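Terminase large subunit (Bacillus phage spp1, PDB 2WBN) drives viral DNA into empty capsids as an ATP-powered motor and cuts the viral genome to start and end packaging with its metal-dependent C-terminal nuclease domain, the part present here. Local coordinates at residues 27-32 and 168-173; 75-80 and 150-155; 106-111 and 125-130. All coordinates share one frame; numbering follows the deposited sequence.

Interaction 1 of 3, residues 27-32 and 168-173; sequences VVPFEN and ENIDYQ
Pro29 lies over one face of the Tyr172 ring, a proline-tyrosine CH-pi contact. It ties the segment before edge strand 33-35 to the exit of helix 161-169 in the RNase H-like nuclease domain. Pro29 CB sits 4.0 Å from the centroid of the Tyr172 ring, 26° off the ring normal. It stands above the rim rather than the middle, nearest Tyr172 CZ. The side chain of Tyr172 keeps CG anti to its carbonyl carbon (chi1 -74°). This lays the ring beside Pro29, with its CE2-CZ side against CB, and the two side chains pass one another, running opposite ways.

Apolar packing continues at Phe30. Ile170, the first residue beyond the helix, brings its CG2 branch to the edge of the Phe30 ring, in plane, 3.7 Å from Phe30 CD1. Phe30 also meets Phe167, Leu184 and Ile153, so the contact joins the helix to the sheet. The Ile170 side chain is about 8 Å from that of Asp193, a manganese ligand.

Pro29 also makes a van der Waals contact with a backbone carbonyl, its CG 3.4 Å from Ile170 O.

The polar link is indirect. No direct hydrogen bond joins the two segments; one water bridges them with three hydrogen bonds. It accepts from Tyr172 N at 2.7 Å. It donates to Asp171 OD1 at 3.1 Å and to Val27 O at 2.8 Å. Asp171 N is bonded separately to Glu185. Val27 O has a second neighbour in the ring edge: Tyr172 CD2 lies 3.4 Å from it.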
loop_
_atom_site.group_PDB
_atom_site.type_symbol
_atom_site.label_atom_id
_atom_site.label_comp_id
_atom_site.label_asym_id
_atom_site.label_seq_id
_atom_site.Cartn_x
_atom_site.Cartn_y
_atom_site.Cartn_z
ATOM N N VAL A 27 -7.814 20.824 -1.273
ATOM C CA VAL A 27 -8.464 20.673 -2.612
ATOM C C VAL A 27 -7.869 19.518 -3.420
ATOM O O VAL A 27 -8.590 18.647 -3.905
ATOM C CB VAL A 27 -8.315 21.957 -3.414
ATOM C CG1 VAL A 27 -9.412 22.062 -4.459
ATOM C CG2 VAL A 27 -8.344 23.133 -2.484
ATOM N N VAL A 28 -6.548 19.527 -3.573
ATOM C CA VAL A 28 -5.830 18.464 -4.257
ATOM C C VAL A 28 -5.017 17.683 -3.231
ATOM O O VAL A 28 -4.190 18.263 -2.528
ATOM C CB VAL A 28 -4.849 19.034 -5.293
ATOM C CG1 VAL A 28 -4.077 17.912 -5.947
ATOM C CG2 VAL A 28 -5.593 19.875 -6.328
ATOM N N PRO A 29 -5.238 16.365 -3.141
ATOM C CA PRO A 29 -4.435 15.568 -2.232
ATOM C C PRO A 29 -3.083 15.168 -2.825
ATOM O O PRO A 29 -2.901 15.184 -4.045
ATOM C CB PRO A 29 -5.289 14.318 -2.038
ATOM C CG PRO A 29 -5.994 14.166 -3.340
ATOM C CD PRO A 29 -6.273 15.558 -3.806
ATOM N N PHE A 30 -2.163 14.774 -1.952
ATOM C CA PHE A 30 -0.879 14.199 -2.351
ATOM C C PHE A 30 -0.088 15.099 -3.303
ATOM O O PHE A 30 0.547 14.632 -4.264
ATOM C CB PHE A 30 -1.065 12.804 -2.967
ATOM C CG PHE A 30 -1.643 11.778 -2.019
ATOM C CD1 PHE A 30 -2.788 11.059 -2.356
ATOM C CD2 PHE A 30 -1.017 11.508 -0.809
ATOM C CE1 PHE A 30 -3.312 10.090 -1.487
ATOM C CE2 PHE A 30 -1.523 10.563 0.062
ATOM C CZ PHE A 30 -2.685 9.843 -0.276
ATOM N N GLU A 31 -0.101 16.402 -3.019
ATOM C CA GLU A 31 0.789 17.329 -3.711
ATOM C C GLU A 31 2.227 16.851 -3.578
ATOM O O GLU A 31 3.052 17.139 -4.440
ATOM C CB GLU A 31 0.641 18.744 -3.156
ATOM C CG GLU A 31 -0.710 19.386 -3.461
ATOM C CD GLU A 31 -0.841 20.768 -2.847
ATOM O OE1 GLU A 31 0.148 21.515 -2.891
ATOM O OE2 GLU A 31 -1.925 21.090 -2.325
ATOM N N ASN A 32 2.503 16.086 -2.523
ATOM C CA ASN A 32 3.819 15.473 -2.285
ATOM C C ASN A 32 4.287 14.354 -3.239
ATOM O O ASN A 32 5.361 13.781 -3.028
ATOM C CB ASN A 32 3.900 14.964 -0.845
ATOM C CG ASN A 32 2.950 13.826 -0.567
ATOM O OD1 ASN A 32 2.232 13.395 -1.462
ATOM N ND2 ASN A 32 2.946 13.330 0.675
ATOM N N GLU A 168 -1.837 9.162 -8.320
ATOM C CA GLU A 168 -2.006 10.323 -9.182
ATOM C C GLU A 168 -3.469 10.761 -9.366
ATOM O O GLU A 168 -3.767 11.960 -9.395
ATOM C CB GLU A 168 -1.360 10.124 -10.554
ATOM C CG GLU A 168 -1.487 11.396 -11.392
ATOM C CD GLU A 168 -0.610 11.468 -12.622
ATOM O OE1 GLU A 168 0.421 10.764 -12.711
ATOM O OE2 GLU A 168 -0.990 12.257 -13.512
ATOM N N ASN A 169 -4.381 9.795 -9.463
ATOM C CA ASN A 169 -5.746 10.121 -9.836
ATOM C C ASN A 169 -6.740 10.256 -8.672
ATOM O O ASN A 169 -7.833 10.783 -8.876
ATOM C CB ASN A 169 -6.218 9.124 -10.909
ATOM C CG ASN A 169 -5.396 9.262 -12.207
ATOM O OD1 ASN A 169 -5.564 10.213 -12.945
ATOM N ND2 ASN A 169 -4.468 8.361 -12.428
ATOM N N ILE A 170 -6.379 9.800 -7.463
ATOM C CA ILE A 170 -7.311 9.895 -6.300
ATOM C C ILE A 170 -7.644 11.354 -5.929
ATOM O O ILE A 170 -6.795 12.242 -5.988
ATOM C CB ILE A 170 -6.788 9.105 -5.063
ATOM C CG1 ILE A 170 -7.926 8.799 -4.075
ATOM C CG2 ILE A 170 -5.643 9.839 -4.384
ATOM C CD1 ILE A 170 -8.836 7.604 -4.458
ATOM N N ASP A 171 -8.908 11.592 -5.597
ATOM C CA ASP A 171 -9.410 12.908 -5.250
ATOM C C ASP A 171 -10.083 12.824 -3.868
ATOM O O ASP A 171 -10.356 11.727 -3.353
ATOM C CB ASP A 171 -10.434 13.388 -6.304
ATOM C CG ASP A 171 -9.787 14.026 -7.547
ATOM O OD1 ASP A 171 -8.855 14.838 -7.402
ATOM O OD2 ASP A 171 -10.238 13.741 -8.684
ATOM N N TYR A 172 -10.338 13.984 -3.276
ATOM C CA TYR A 172 -11.128 14.069 -2.053
ATOM C C TYR A 172 -12.591 13.819 -2.377
ATOM O O TYR A 172 -13.063 14.177 -3.458
ATOM C CB TYR A 172 -10.983 15.459 -1.408
ATOM C CG TYR A 172 -9.655 15.668 -0.726
ATOM C CD1 TYR A 172 -9.222 14.799 0.271
ATOM C CD2 TYR A 172 -8.813 16.718 -1.096
ATOM C CE1 TYR A 172 -7.987 14.976 0.888
ATOM C CE2 TYR A 172 -7.591 16.903 -0.480
ATOM C CZ TYR A 172 -7.187 16.036 0.513
ATOM O OH TYR A 172 -5.970 16.212 1.118
ATOM N N GLN A 173 -13.312 13.225 -1.432
ATOM C CA GLN A 173 -14.761 13.172 -1.524
ATOM C C GLN A 173 -15.286 14.591 -1.400
ATOM O O GLN A 173 -14.526 15.521 -1.110
ATOM C CB GLN A 173 -15.355 12.310 -0.420
ATOM C CG GLN A 173 -15.059 10.841 -0.551
ATOM C CD GLN A 173 -15.633 10.050 0.601
ATOM O OE1 GLN A 173 -16.662 10.429 1.169
ATOM N NE2 GLN A 173 -14.976 8.945 0.960
HETATM O O HOH W 1 -9.515 16.172 -4.723
#

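Interaction 2 of 3, residues 75-80 and 150-155; sequences KNRIYA and LDAIVI
The Tyr79 ring and the side chain of Val154 run alongside one another in the same direction. Val154 CB approaches Tyr79 CD2 obliquely, at 3.7 Å, and Val154 CG2 reaches Tyr79 CE2. The same ring meets that of Phe48. The Arg77 guanidinium has Lys75 CD over the centre of one face, and Tyr79 OH at its edge, in plane. Arg77 CG rests on Ala152 CB, at 3.8 Å. Beyond it the Arg77 chain runs out extended to NE. Arg77, Tyr79, Ala152 and Val154 share one face of the sheet.

Behind them is a parallel pair of strands, 77-80 and 152-155, 13° apart in direction. They are neighbours in the central mixed sheet of the RNase H-like nuclease fold. Ile78 N donates to Ala152 O, Val154 N to Ile78 O, and Ala80 N to Val154 O. The last is 2.9 Å long and nearly straight, with an N-H...O angle of 168°. Asn76 and Arg77 both face Asp72 in a G1 beta bulge, which belongs to the antiparallel pairing with strand 64-72. Across the parallel pair, Asn76 O takes Asp151 N at 2.8 Å and a weak second bond from Ala152 N.

The opposite face is apolar. Ile78 CG1 stands between its backbone N and carbonyl carbon (chi1 65°), which swings CD1 towards the neighbouring strand. Ile78 CG1 lies 4.0 Å from Ile153 CG1, the two chains alongside. Leu150 crosses Ile78 at about a right angle, and its CD1 touches Ile78 CD1 at 3.9 Å. Trp69 of strand 64-72 packs on Ile78, Ala80 and Ile153, while Leu33 of the other neighbouring strand touches Ile153.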
loop_
_atom_site.group_PDB
_atom_site.type_symbol
_atom_site.label_atom_id
_atom_site.label_comp_id
_atom_site.label_asym_id
_atom_site.label_seq_id
_atom_site.Cartn_x
_atom_site.Cartn_y
_atom_site.Cartn_z
ATOM N N LYS A 75 14.035 11.793 6.294
ATOM C CA LYS A 75 13.612 12.704 5.228
ATOM C C LYS A 75 12.095 12.759 5.060
ATOM O O LYS A 75 11.592 13.539 4.242
ATOM C CB LYS A 75 14.232 12.305 3.885
ATOM C CG LYS A 75 15.740 12.146 3.904
ATOM C CD LYS A 75 16.310 12.143 2.487
ATOM C CE LYS A 75 17.810 12.361 2.485
ATOM N NZ LYS A 75 18.321 12.461 1.092
ATOM N N ASN A 76 11.373 11.917 5.799
ATOM C CA ASN A 76 9.920 11.818 5.663
ATOM C C ASN A 76 9.492 11.472 4.246
ATOM O O ASN A 76 8.611 12.116 3.670
ATOM C CB ASN A 76 9.245 13.114 6.122
ATOM C CG ASN A 76 8.610 12.973 7.459
ATOM O OD1 ASN A 76 9.284 13.054 8.498
ATOM N ND2 ASN A 76 7.300 12.751 7.463
ATOM N N ARG A 77 10.124 10.445 3.696
ATOM C CA ARG A 77 9.802 9.975 2.356
ATOM C C ARG A 77 9.521 8.503 2.330
ATOM O O ARG A 77 10.096 7.730 3.105
ATOM C CB ARG A 77 10.957 10.182 1.394
ATOM C CG ARG A 77 11.326 11.585 1.145
ATOM C CD ARG A 77 12.384 11.586 0.060
ATOM N NE ARG A 77 13.020 12.874 -0.062
ATOM C CZ ARG A 77 14.157 13.087 -0.719
ATOM N NH1 ARG A 77 14.808 12.089 -1.327
ATOM N NH2 ARG A 77 14.647 14.305 -0.754
ATOM N N ILE A 78 8.676 8.114 1.391
ATOM C CA ILE A 78 8.459 6.707 1.110
ATOM C C ILE A 78 8.706 6.462 -0.370
ATOM O O ILE A 78 8.483 7.346 -1.193
ATOM C CB ILE A 78 7.068 6.226 1.555
ATOM C CG1 ILE A 78 5.928 6.896 0.782
ATOM C CG2 ILE A 78 6.898 6.405 3.078
ATOM C CD1 ILE A 78 4.541 6.268 1.105
ATOM N N TYR A 79 9.197 5.271 -0.690
ATOM C CA TYR A 79 9.567 4.896 -2.042
ATOM C C TYR A 79 8.882 3.582 -2.382
ATOM O O TYR A 79 9.090 2.612 -1.669
ATOM C CB TYR A 79 11.069 4.637 -2.120
ATOM C CG TYR A 79 11.977 5.804 -1.868
ATOM C CD1 TYR A 79 12.347 6.156 -0.574
ATOM C CD2 TYR A 79 12.513 6.528 -2.932
ATOM C CE1 TYR A 79 13.209 7.200 -0.353
ATOM C CE2 TYR A 79 13.378 7.574 -2.713
ATOM C CZ TYR A 79 13.713 7.906 -1.426
ATOM O OH TYR A 79 14.564 8.931 -1.214
ATOM N N ALA A 80 8.087 3.554 -3.460
ATOM C CA ALA A 80 7.406 2.332 -3.904
ATOM C C ALA A 80 8.384 1.399 -4.593
ATOM O O ALA A 80 9.073 1.793 -5.541
ATOM C CB ALA A 80 6.215 2.668 -4.819
ATOM N N LEU A 150 3.572 13.477 4.308
ATOM C CA LEU A 150 4.966 13.126 4.047
ATOM C C LEU A 150 5.616 14.184 3.154
ATOM O O LEU A 150 4.939 14.909 2.438
ATOM C CB LEU A 150 5.067 11.736 3.406
ATOM C CG LEU A 150 4.682 10.560 4.303
ATOM C CD1 LEU A 150 4.306 9.302 3.479
ATOM C CD2 LEU A 150 5.773 10.230 5.330
ATOM N N ASP A 151 6.937 14.278 3.221
ATOM C CA ASP A 151 7.675 15.238 2.379
ATOM C C ASP A 151 7.622 14.818 0.923
ATOM O O ASP A 151 7.450 15.661 0.050
ATOM C CB ASP A 151 9.119 15.381 2.846
ATOM C CG ASP A 151 9.248 16.282 4.057
ATOM O OD1 ASP A 151 8.219 16.821 4.537
ATOM O OD2 ASP A 151 10.382 16.445 4.545
ATOM N N ALA A 152 7.745 13.517 0.665
ATOM C CA ALA A 152 7.631 13.001 -0.689
ATOM C C ALA A 152 7.143 11.555 -0.706
ATOM O O ALA A 152 7.585 10.738 0.114
ATOM C CB ALA A 152 8.989 13.114 -1.399
ATOM N N ILE A 153 6.239 11.257 -1.637
ATOM C CA ILE A 153 5.878 9.875 -1.980
ATOM C C ILE A 153 6.414 9.618 -3.376
ATOM O O ILE A 153 5.932 10.216 -4.340
ATOM C CB ILE A 153 4.366 9.669 -1.977
ATOM C CG1 ILE A 153 3.803 9.935 -0.581
ATOM C CG2 ILE A 153 3.990 8.234 -2.466
ATOM C CD1 ILE A 153 2.276 9.965 -0.535
ATOM N N VAL A 154 7.399 8.724 -3.469
ATOM C CA VAL A 154 8.227 8.563 -4.662
ATOM C C VAL A 154 7.842 7.271 -5.336
ATOM O O VAL A 154 7.957 6.185 -4.744
ATOM C CB VAL A 154 9.743 8.551 -4.345
ATOM C CG1 VAL A 154 10.561 8.500 -5.625
ATOM C CG2 VAL A 154 10.134 9.770 -3.518
ATOM N N ILE A 155 7.384 7.391 -6.574
ATOM C CA ILE A 155 6.818 6.279 -7.312
ATOM C C ILE A 155 7.364 6.261 -8.728
ATOM O O ILE A 155 7.296 7.260 -9.459
ATOM C CB ILE A 155 5.265 6.350 -7.391
ATOM C CG1 ILE A 155 4.626 6.591 -6.016
ATOM C CG2 ILE A 155 4.683 5.030 -8.026
ATOM C CD1 ILE A 155 3.170 7.067 -6.115
#

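Interaction 3 of 3, residues 106-111 and 125-130; sequences ARIIAD and HGINRI
Strand 108-110 leads directly to Asp111, a ligand of the first catalytic manganese of the nuclease site. A strand-helix-strand crossover with helix 115-124 between its strands brings the chain back parallel to it. This contact is the start of that pairing, at the edge of the RNase H-like sheet.

Ile108 and Ile130 form a parallel bridge. A single direct hydrogen bond joins the segments: Ile108 N donates a hydrogen bond to Arg129 O at 2.8 Å, with an N-H...O angle of 171°. The same oxygen has the CA-H of Arg107 beside it, with Arg107 CA 3.3 Å from Arg129 O. In return Ile130 CA lies 3.3 Å from Ile108 O. These CA-H...O contacts fill in beside the one conventional bond.

Among the side chains, Ile108 and Ile130 carry the apolar contact. With Ile130 CG1 anti to the backbone N (chi1 -177°), the branch runs ahead along the strand to Ala110. Ile130 CD1 comes to 3.9 Å from Ala110 CB and 4.3 Å from Ile108 CG2. The CG1 arm of Ile108 diverges from it (chi1 -58°), and its CD1 tip meets Ile127 CG2 at 4.0 Å. The Arg129 aliphatic stem contributes too: its CB lies 4.0 Å from Arg107 CA.

Ile127 follows Gly126, the positive-phi residue where the chain leaves helix 115-124, and it also packs on Ala95 and Val98 of helix 91-100. Helix 115-124 covers Ala110 and Ile130 through Ile118 and Leu121. On the other flank, strand 51-56 bonds to Ile109, and its Gln53 and Leu55 touch Ile108.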
loop_
_atom_site.group_PDB
_atom_site.type_symbol
_atom_site.label_atom_id
_atom_site.label_comp_id
_atom_site.label_asym_id
_atom_site.label_seq_id
_atom_site.Cartn_x
_atom_site.Cartn_y
_atom_site.Cartn_z
ATOM N N ALA A 106 10.332 -9.913 5.097
ATOM C CA ALA A 106 9.801 -8.676 5.652
ATOM C C ALA A 106 8.327 -8.886 5.982
ATOM O O ALA A 106 7.608 -9.612 5.287
ATOM C CB ALA A 106 9.978 -7.518 4.673
ATOM N N ARG A 107 7.886 -8.243 7.051
ATOM C CA ARG A 107 6.526 -8.386 7.541
ATOM C C ARG A 107 5.492 -7.843 6.564
ATOM O O ARG A 107 5.723 -6.816 5.945
ATOM C CB ARG A 107 6.387 -7.631 8.855
ATOM C CG ARG A 107 5.029 -7.762 9.472
ATOM C CD ARG A 107 5.068 -7.411 10.923
ATOM N NE ARG A 107 5.351 -5.998 11.125
ATOM C CZ ARG A 107 5.529 -5.438 12.319
ATOM N NH1 ARG A 107 5.453 -6.170 13.426
ATOM N NH2 ARG A 107 5.785 -4.141 12.406
ATOM N N ILE A 108 4.347 -8.526 6.467
ATOM C CA ILE A 108 3.184 -8.036 5.707
ATOM C C ILE A 108 2.042 -7.737 6.683
ATOM O O ILE A 108 1.626 -8.622 7.465
ATOM C CB ILE A 108 2.717 -9.056 4.638
ATOM C CG1 ILE A 108 3.857 -9.376 3.664
ATOM C CG2 ILE A 108 1.483 -8.537 3.868
ATOM C CD1 ILE A 108 3.600 -10.580 2.764
ATOM N N ILE A 109 1.584 -6.487 6.688
ATOM C CA ILE A 109 0.420 -6.096 7.461
ATOM C C ILE A 109 -0.764 -6.179 6.522
ATOM O O ILE A 109 -0.770 -5.549 5.451
ATOM C CB ILE A 109 0.549 -4.693 8.103
ATOM C CG1 ILE A 109 1.782 -4.633 9.023
ATOM C CG2 ILE A 109 -0.681 -4.389 8.947
ATOM C CD1 ILE A 109 1.989 -3.286 9.760
ATOM N N ALA A 110 -1.757 -6.983 6.908
ATOM C CA ALA A 110 -2.856 -7.309 6.035
ATOM C C ALA A 110 -4.209 -6.870 6.552
ATOM O O ALA A 110 -4.499 -6.928 7.744
ATOM C CB ALA A 110 -2.881 -8.824 5.747
ATOM N N ASP A 111 -5.029 -6.449 5.595
ATOM C CA ASP A 111 -6.476 -6.280 5.705
ATOM C C ASP A 111 -7.114 -7.263 6.691
ATOM O O ASP A 111 -7.266 -8.440 6.389
ATOM C CB ASP A 111 -7.014 -6.448 4.263
ATOM C CG ASP A 111 -8.534 -6.545 4.148
ATOM O OD1 ASP A 111 -9.277 -6.215 5.103
ATOM O OD2 ASP A 111 -8.980 -6.966 3.030
ATOM N N HIS A 125 0.153 -21.569 2.952
ATOM C CA HIS A 125 1.108 -21.101 1.949
ATOM C C HIS A 125 2.463 -20.680 2.521
ATOM O O HIS A 125 3.318 -20.199 1.787
ATOM C CB HIS A 125 0.477 -19.955 1.149
ATOM C CG HIS A 125 -0.842 -20.314 0.547
ATOM N ND1 HIS A 125 -0.978 -21.310 -0.394
ATOM C CD2 HIS A 125 -2.091 -19.844 0.776
ATOM C CE1 HIS A 125 -2.248 -21.424 -0.734
ATOM N NE2 HIS A 125 -2.946 -20.544 -0.041
ATOM N N GLY A 126 2.652 -20.835 3.826
ATOM C CA GLY A 126 3.953 -20.594 4.460
ATOM C C GLY A 126 4.444 -19.153 4.506
ATOM O O GLY A 126 5.654 -18.914 4.619
ATOM N N ILE A 127 3.527 -18.189 4.430
ATOM C CA ILE A 127 3.896 -16.781 4.607
ATOM C C ILE A 127 3.767 -16.463 6.098
ATOM O O ILE A 127 2.710 -16.062 6.578
ATOM C CB ILE A 127 3.031 -15.836 3.740
ATOM C CG1 ILE A 127 3.051 -16.291 2.276
ATOM C CG2 ILE A 127 3.522 -14.385 3.865
ATOM C CD1 ILE A 127 4.419 -16.184 1.605
ATOM N N ASN A 128 4.866 -16.659 6.819
ATOM C CA ASN A 128 4.856 -16.641 8.273
ATOM C C ASN A 128 4.738 -15.253 8.866
ATOM O O ASN A 128 4.061 -15.071 9.886
ATOM C CB ASN A 128 6.125 -17.301 8.806
ATOM C CG ASN A 128 6.217 -18.767 8.433
ATOM O OD1 ASN A 128 5.226 -19.507 8.493
ATOM N ND2 ASN A 128 7.417 -19.204 8.054
ATOM N N ARG A 129 5.396 -14.280 8.238
ATOM C CA ARG A 129 5.433 -12.912 8.747
ATOM C C ARG A 129 4.264 -12.094 8.221
ATOM O O ARG A 129 4.422 -10.967 7.778
ATOM C CB ARG A 129 6.776 -12.256 8.401
ATOM C CG ARG A 129 7.955 -12.991 9.032
ATOM C CD ARG A 129 9.304 -12.391 8.722
ATOM N NE ARG A 129 10.368 -13.317 9.131
ATOM C CZ ARG A 129 11.656 -13.004 9.253
ATOM N NH1 ARG A 129 12.088 -11.771 9.006
ATOM N NH2 ARG A 129 12.527 -13.936 9.630
ATOM N N ILE A 130 3.079 -12.672 8.230
ATOM C CA ILE A 130 1.890 -11.907 7.908
ATOM C C ILE A 130 1.152 -11.702 9.216
ATOM O O ILE A 130 1.063 -12.630 10.043
ATOM C CB ILE A 130 1.016 -12.594 6.842
ATOM C CG1 ILE A 130 -0.190 -11.711 6.487
ATOM C CG2 ILE A 130 0.545 -13.985 7.304
ATOM C CD1 ILE A 130 -0.724 -11.957 5.120
#

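How the interactions relate
Interactions 1 and 2 touch directly. Asn32 O lies 3.0 Å from Ile153 N, and Phe30 CD2 packs on Ile153 CD1 at 3.6 Å. The 27-32 segment leads into edge strand 33-35 beside strand 152-155. Interaction 3 lies at the other end of the sheet's strand order. Its centre is about 23 Å from that of interaction 2 and about 30 Å from that of interaction 1. Interactions 1 and 3 lie on opposite sides of the chain's centre. Along the chain they nest, 3 within 2 within 1. Interaction 3 holds Asp111, and the Ile170 side chain is about 8 Å from that of Asp193 and about 9 Å from that of His190. Interaction 2 is away from the site.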